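Putative carboxynorspermidine decarboxylase protein (Sinorhizobium meliloti, PDB 3MT1) probably catalyses the pyridoxal 5'-phosphate-dependent decarboxylation of carboxynorspermidine and carboxyspermidine, giving the polyamines norspermidine and spermidine, and works as a homodimer. Local coordinates at residues L14-E19 and L47-M52; G199-T203 and E233-T237. All blocks are in the same frame, centred on the assembly; numbering follows the deposited sequence.

Interaction 1 (L14-E19 and L47-M52); sequences LTRNME and LMRDYM
Met18, a selenomethionine like Met48 and Met52, packs against both of these and against Tyr51. Its CB sits over one face of the Tyr51 ring, 3.8 Å from the centroid and 22° off the normal, a CH-pi contact displaced toward the rim. Beyond CB the chain bends twice (chi2 -63°, chi3 109°), which carries its SE to 3.7 Å from Met52 SE and its CE to 3.6 Å from Met48 CE. Long, unbranched side chains suit this buried side because they can fold around one another. Alongside, Leu14 CD2 meets Leu47 CD2 at 3.6 Å, the side chains running antiparallel as they pass.

Toward solvent the Tyr51 contacts are looser: Tyr51 CE1 is 4.0 Å from the aliphatic CG of Glu19, and Tyr51 OH is 3.9 Å from Thr15 CG2. Thr15 OG1, hydrogen-bonded to Lys11 O, lies 3.4 Å from the methyl Leu47 CD1, close but not a polar contact. An alanine in place of Tyr51 is likely to uncover Met18 CB and leave a gap beside Glu19 CG.

Helix 11-28 is thus joined to helix 45-49 and the turn Arg49-Met52, ahead of barrel strand 54-57, while Ser235 and Ile236 of helix 233-236 pack against the methionines and Leu14.

Interaction 2 (G199-T203 and E233-T237); sequences GIHFT and EASIT. With SO4 (sulfate ion), chain D.
An anion site at the end of the parallel eight-stranded barrel brings together the loop after strand 193-195 and the short helix that follows strand 226-229. Gly199 N donates to sulfate O3 at 2.9 Å and Glu233 N to O2 at 2.8 Å, both nearly straight (167° and 171°); Gly232 N and Tyr324 OH also hydrogen-bond to the ion. Glycine suits position 199, whose backbone has positive phi.

Away from the ion, Thr203 and Ala234 join the two segments. The Thr203 hydroxyl lies between its own backbone N and carbonyl carbon (chi1 58°), from where OG1 hydrogen-bonds to Ala234 O, meeting a lone pair within the carbonyl plane; the modelled 2.5 Å is suspiciously short and its exact value doubtful. The small methyl of Ala234 lets the loop come near: CB is 3.4 Å from Thr203 OG1 and 3.7 Å from Ile200 O. His201, at the centre of an inverse gamma turn, reaches across with its ring edge, NE2 making a weak, bent bond of 3.0 Å to Thr237 OG1, which lies in the ring plane.

The sulfate probably came from the crystallisation liquor. Its backbone N-H donors are consistent with a seat for the cofactor phosphate, as in related decarboxylases of this fold. Glu233 supplies one of them, while its carboxylate extends away from the ion, consistent with its predicted role in binding substrate.

From the N terminus, the chain passes through helix 11-28 and barrel strand 31-35 before interaction 1 closes a loop of 27 residues at helix 45-49 and its following turn. Most of the remaining barrel strands follow. Interaction 2 then closes a second loop, of 29 residues, which holds helix 209-223 and the last barrel strand, 226-229. The loops are in series, neither nested nor crossed, yet the contacts touch in space, their centres 12 Å apart. Asn17 ND2 probably bridges them by donating to Ser235 O (2.8 Å) and Thr237 O (3.1 Å). Helix 11-28 thereby ties the first part of the barrel to segment 233-237, which interaction 2 joins to the loop after strand 193-195.

Interaction 1 (L14-E19 and L47-M52)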
loop_
_atom_site.group_PDB
_atom_site.type_symbol
_atom_site.label_atom_id
_atom_site.label_comp_id
_atom_site.label_asym_id
_atom_site.label_seq_id
_atom_site.Cartn_x
_atom_site.Cartn_y
_atom_site.Cartn_z
ATOM N N LEU B 14 -18.272 3.731 17.459
ATOM C CA LEU B 14 -17.657 4.966 17.073
ATOM C C LEU B 14 -18.194 6.061 17.985
ATOM O O LEU B 14 -17.413 6.805 18.557
ATOM C CB LEU B 14 -17.929 5.279 15.603
ATOM C CG LEU B 14 -17.383 6.594 15.026
ATOM C CD1 LEU B 14 -15.835 6.751 15.134
ATOM C CD2 LEU B 14 -17.727 6.634 13.580
ATOM N N THR B 15 -19.511 6.134 18.147
ATOM C CA THR B 15 -20.119 7.115 19.044
ATOM C C THR B 15 -19.589 7.058 20.474
ATOM O O THR B 15 -19.337 8.107 21.065
ATOM C CB THR B 15 -21.631 6.974 19.063
ATOM O OG1 THR B 15 -22.114 7.224 17.751
ATOM C CG2 THR B 15 -22.267 7.945 20.041
ATOM N N ARG B 16 -19.438 5.850 21.025
ATOM C CA ARG B 16 -18.805 5.657 22.336
ATOM C C ARG B 16 -17.512 6.491 22.367
ATOM O O ARG B 16 -17.335 7.289 23.262
ATOM C CB ARG B 16 -18.598 4.147 22.603
ATOM C CG ARG B 16 -17.833 3.676 23.871
ATOM C CD ARG B 16 -16.969 2.421 23.526
ATOM N NE ARG B 16 -16.365 2.622 22.180
ATOM C CZ ARG B 16 -15.608 1.761 21.488
ATOM N NH1 ARG B 16 -15.293 0.564 21.966
ATOM N NH2 ARG B 16 -15.155 2.120 20.290
ATOM N N ASN B 17 -16.666 6.384 21.339
ATOM C CA ASN B 17 -15.404 7.129 21.275
ATOM C C ASN B 17 -15.634 8.616 21.212
ATOM O O ASN B 17 -14.918 9.404 21.830
ATOM C CB ASN B 17 -14.577 6.745 20.045
ATOM C CG ASN B 17 -14.003 5.354 20.121
ATOM O OD1 ASN B 17 -14.025 4.700 21.170
ATOM N ND2 ASN B 17 -13.480 4.881 18.995
HETATM N N MSE B 18 -16.630 8.995 20.436
HETATM C CA MSE B 18 -16.902 10.374 20.228
HETATM C C MSE B 18 -17.323 11.020 21.538
HETATM O O MSE B 18 -16.888 12.109 21.850
HETATM C CB MSE B 18 -17.945 10.505 19.145
HETATM C CG MSE B 18 -17.365 10.195 17.752
HETATM SE SE MSE B 18 -15.949 11.464 17.243
HETATM C CE MSE B 18 -14.355 10.326 17.376
ATOM N N GLU B 19 -18.108 10.323 22.346
ATOM C CA GLU B 19 -18.566 10.870 23.615
ATOM C C GLU B 19 -17.433 11.042 24.611
ATOM O O GLU B 19 -17.490 11.926 25.479
ATOM C CB GLU B 19 -19.620 9.982 24.241
ATOM C CG GLU B 19 -20.856 9.811 23.416
ATOM C CD GLU B 19 -21.752 8.700 23.946
ATOM O OE1 GLU B 19 -21.252 7.682 24.498
ATOM O OE2 GLU B 19 -22.980 8.841 23.807
ATOM N N LEU B 47 -21.456 12.198 11.569
ATOM C CA LEU B 47 -21.560 11.689 12.923
ATOM C C LEU B 47 -20.479 12.249 13.861
ATOM O O LEU B 47 -20.803 12.635 14.964
ATOM C CB LEU B 47 -21.669 10.159 12.965
ATOM C CG LEU B 47 -21.380 9.467 14.303
ATOM C CD1 LEU B 47 -22.550 9.585 15.306
ATOM C CD2 LEU B 47 -21.029 8.011 14.060
HETATM N N MSE B 48 -19.234 12.368 13.411
HETATM C CA MSE B 48 -18.145 12.825 14.283
HETATM C C MSE B 48 -18.118 14.344 14.544
HETATM O O MSE B 48 -17.638 14.786 15.591
HETATM C CB MSE B 48 -16.791 12.380 13.714
HETATM C CG MSE B 48 -16.689 10.911 13.539
HETATM SE SE MSE B 48 -15.184 10.331 12.484
HETATM C CE MSE B 48 -13.839 10.444 13.832
ATOM N N ARG B 49 -18.594 15.122 13.574
ATOM C CA ARG B 49 -18.560 16.583 13.611
ATOM C C ARG B 49 -18.986 17.191 14.966
ATOM O O ARG B 49 -18.282 18.030 15.533
ATOM C CB ARG B 49 -19.454 17.150 12.480
ATOM C CG ARG B 49 -18.925 18.412 11.845
ATOM C CD ARG B 49 -19.837 19.043 10.799
ATOM N NE ARG B 49 -20.101 20.448 11.161
ATOM C CZ ARG B 49 -20.045 21.502 10.334
ATOM N NH1 ARG B 49 -19.695 21.355 9.046
ATOM N NH2 ARG B 49 -20.325 22.734 10.797
ATOM N N ASP B 50 -20.141 16.772 15.478
ATOM C CA ASP B 50 -20.686 17.429 16.660
ATOM C C ASP B 50 -19.927 17.136 17.950
ATOM O O ASP B 50 -20.237 17.721 18.982
ATOM C CB ASP B 50 -22.168 17.119 16.824
ATOM C CG ASP B 50 -22.998 17.604 15.644
ATOM O OD1 ASP B 50 -22.754 18.738 15.151
ATOM O OD2 ASP B 50 -23.892 16.849 15.211
ATOM N N TYR B 51 -18.926 16.256 17.884
ATOM C CA TYR B 51 -18.174 15.867 19.062
ATOM C C TYR B 51 -16.744 16.338 19.007
ATOM O O TYR B 51 -16.008 16.226 19.997
ATOM C CB TYR B 51 -18.192 14.351 19.279
ATOM C CG TYR B 51 -19.560 13.678 19.429
ATOM C CD1 TYR B 51 -20.116 13.443 20.697
ATOM C CD2 TYR B 51 -20.280 13.243 18.299
ATOM C CE1 TYR B 51 -21.348 12.779 20.838
ATOM C CE2 TYR B 51 -21.516 12.602 18.422
ATOM C CZ TYR B 51 -22.045 12.358 19.700
ATOM O OH TYR B 51 -23.273 11.720 19.839
HETATM N N MSE B 52 -16.343 16.852 17.856
HETATM C CA MSE B 52 -14.976 17.294 17.651
HETATM C C MSE B 52 -14.881 18.718 17.136
HETATM O O MSE B 52 -15.903 19.381 16.923
HETATM C CB MSE B 52 -14.241 16.331 16.737
HETATM C CG MSE B 52 -14.242 14.908 17.288
HETATM SE SE MSE B 52 -13.183 13.705 16.173
HETATM C CE MSE B 52 -11.492 14.002 16.959
#

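Interaction 2 (G199-T203 and E233-T237)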
loop_
_atom_site.group_PDB
_atom_site.type_symbol
_atom_site.label_atom_id
_atom_site.label_comp_id
_atom_site.label_asym_id
_atom_site.label_seq_id
_atom_site.Cartn_x
_atom_site.Cartn_y
_atom_site.Cartn_z
ATOM N N GLY B 199 -1.274 10.091 19.199
ATOM C CA GLY B 199 -0.557 8.998 19.819
ATOM C C GLY B 199 -0.938 8.791 21.265
ATOM O O GLY B 199 -0.329 7.956 21.934
ATOM N N ILE B 200 -1.927 9.545 21.756
ATOM C CA ILE B 200 -2.350 9.449 23.174
ATOM C C ILE B 200 -3.682 8.719 23.278
ATOM O O ILE B 200 -4.708 9.250 22.831
ATOM C CB ILE B 200 -2.512 10.872 23.895
ATOM C CG1 ILE B 200 -1.400 11.860 23.517
ATOM C CG2 ILE B 200 -2.615 10.713 25.447
ATOM C CD1 ILE B 200 -1.800 13.339 23.730
ATOM N N HIS B 201 -3.680 7.549 23.907
ATOM C CA HIS B 201 -4.855 6.662 23.881
ATOM C C HIS B 201 -5.827 6.919 25.023
ATOM O O HIS B 201 -6.085 6.025 25.851
ATOM C CB HIS B 201 -4.414 5.190 23.838
ATOM C CG HIS B 201 -5.286 4.325 22.983
ATOM N ND1 HIS B 201 -6.267 3.504 23.504
ATOM C CD2 HIS B 201 -5.338 4.168 21.637
ATOM C CE1 HIS B 201 -6.871 2.863 22.519
ATOM N NE2 HIS B 201 -6.329 3.255 21.374
ATOM N N PHE B 202 -6.362 8.150 25.068
ATOM C CA PHE B 202 -7.261 8.555 26.150
ATOM C C PHE B 202 -8.703 8.072 26.043
ATOM O O PHE B 202 -9.471 8.215 26.991
ATOM C CB PHE B 202 -7.208 10.055 26.416
ATOM C CG PHE B 202 -7.602 10.891 25.253
ATOM C CD1 PHE B 202 -8.930 11.290 25.090
ATOM C CD2 PHE B 202 -6.650 11.294 24.325
ATOM C CE1 PHE B 202 -9.308 12.072 24.021
ATOM C CE2 PHE B 202 -7.020 12.073 23.233
ATOM C CZ PHE B 202 -8.362 12.470 23.081
ATOM N N THR B 203 -9.055 7.500 24.900
ATOM C CA THR B 203 -10.353 6.855 24.686
ATOM C C THR B 203 -10.343 5.359 25.057
ATOM O O THR B 203 -11.360 4.672 24.911
ATOM C CB THR B 203 -10.835 6.977 23.187
ATOM O OG1 THR B 203 -9.859 6.398 22.307
ATOM C CG2 THR B 203 -11.083 8.433 22.784
ATOM N N GLU B 233 -5.736 7.373 15.904
ATOM C CA GLU B 233 -6.147 6.087 16.462
ATOM C C GLU B 233 -7.175 6.189 17.578
ATOM O O GLU B 233 -8.110 5.380 17.647
ATOM C CB GLU B 233 -4.925 5.320 16.938
ATOM C CG GLU B 233 -5.227 3.844 17.246
ATOM C CD GLU B 233 -5.501 2.966 15.986
ATOM O OE1 GLU B 233 -4.879 3.203 14.913
ATOM O OE2 GLU B 233 -6.344 2.030 16.103
ATOM N N ALA B 234 -7.035 7.163 18.460
ATOM C CA ALA B 234 -7.961 7.204 19.585
ATOM C C ALA B 234 -9.434 7.527 19.206
ATOM O O ALA B 234 -10.371 7.217 19.953
ATOM C CB ALA B 234 -7.444 8.124 20.668
ATOM N N SER B 235 -9.648 8.144 18.051
ATOM C CA SER B 235 -11.005 8.400 17.580
ATOM C C SER B 235 -11.739 7.133 17.154
ATOM O O SER B 235 -12.967 7.039 17.256
ATOM C CB SER B 235 -10.950 9.332 16.372
ATOM O OG SER B 235 -10.225 10.489 16.716
ATOM N N ILE B 236 -10.967 6.160 16.694
ATOM C CA ILE B 236 -11.491 5.144 15.832
ATOM C C ILE B 236 -11.262 3.733 16.395
ATOM O O ILE B 236 -11.683 2.734 15.804
ATOM C CB ILE B 236 -10.898 5.388 14.430
ATOM C CG1 ILE B 236 -11.998 5.462 13.431
ATOM C CG2 ILE B 236 -9.694 4.494 14.031
ATOM C CD1 ILE B 236 -12.565 6.834 13.376
ATOM N N THR B 237 -10.588 3.702 17.549
ATOM C CA THR B 237 -10.186 2.504 18.260
ATOM C C THR B 237 -11.371 1.552 18.450
ATOM O O THR B 237 -12.446 1.965 18.878
ATOM C CB THR B 237 -9.497 2.897 19.625
ATOM O OG1 THR B 237 -8.672 1.829 20.118
ATOM C CG2 THR B 237 -10.511 3.285 20.702
HETATM S S SO4 D . -2.293 8.744 16.034
HETATM O O1 SO4 D . -1.190 8.021 16.652
HETATM O O2 SO4 D . -3.107 7.853 15.227
HETATM O O3 SO4 D . -3.085 9.258 17.158
HETATM O O4 SO4 D . -1.811 9.875 15.230
#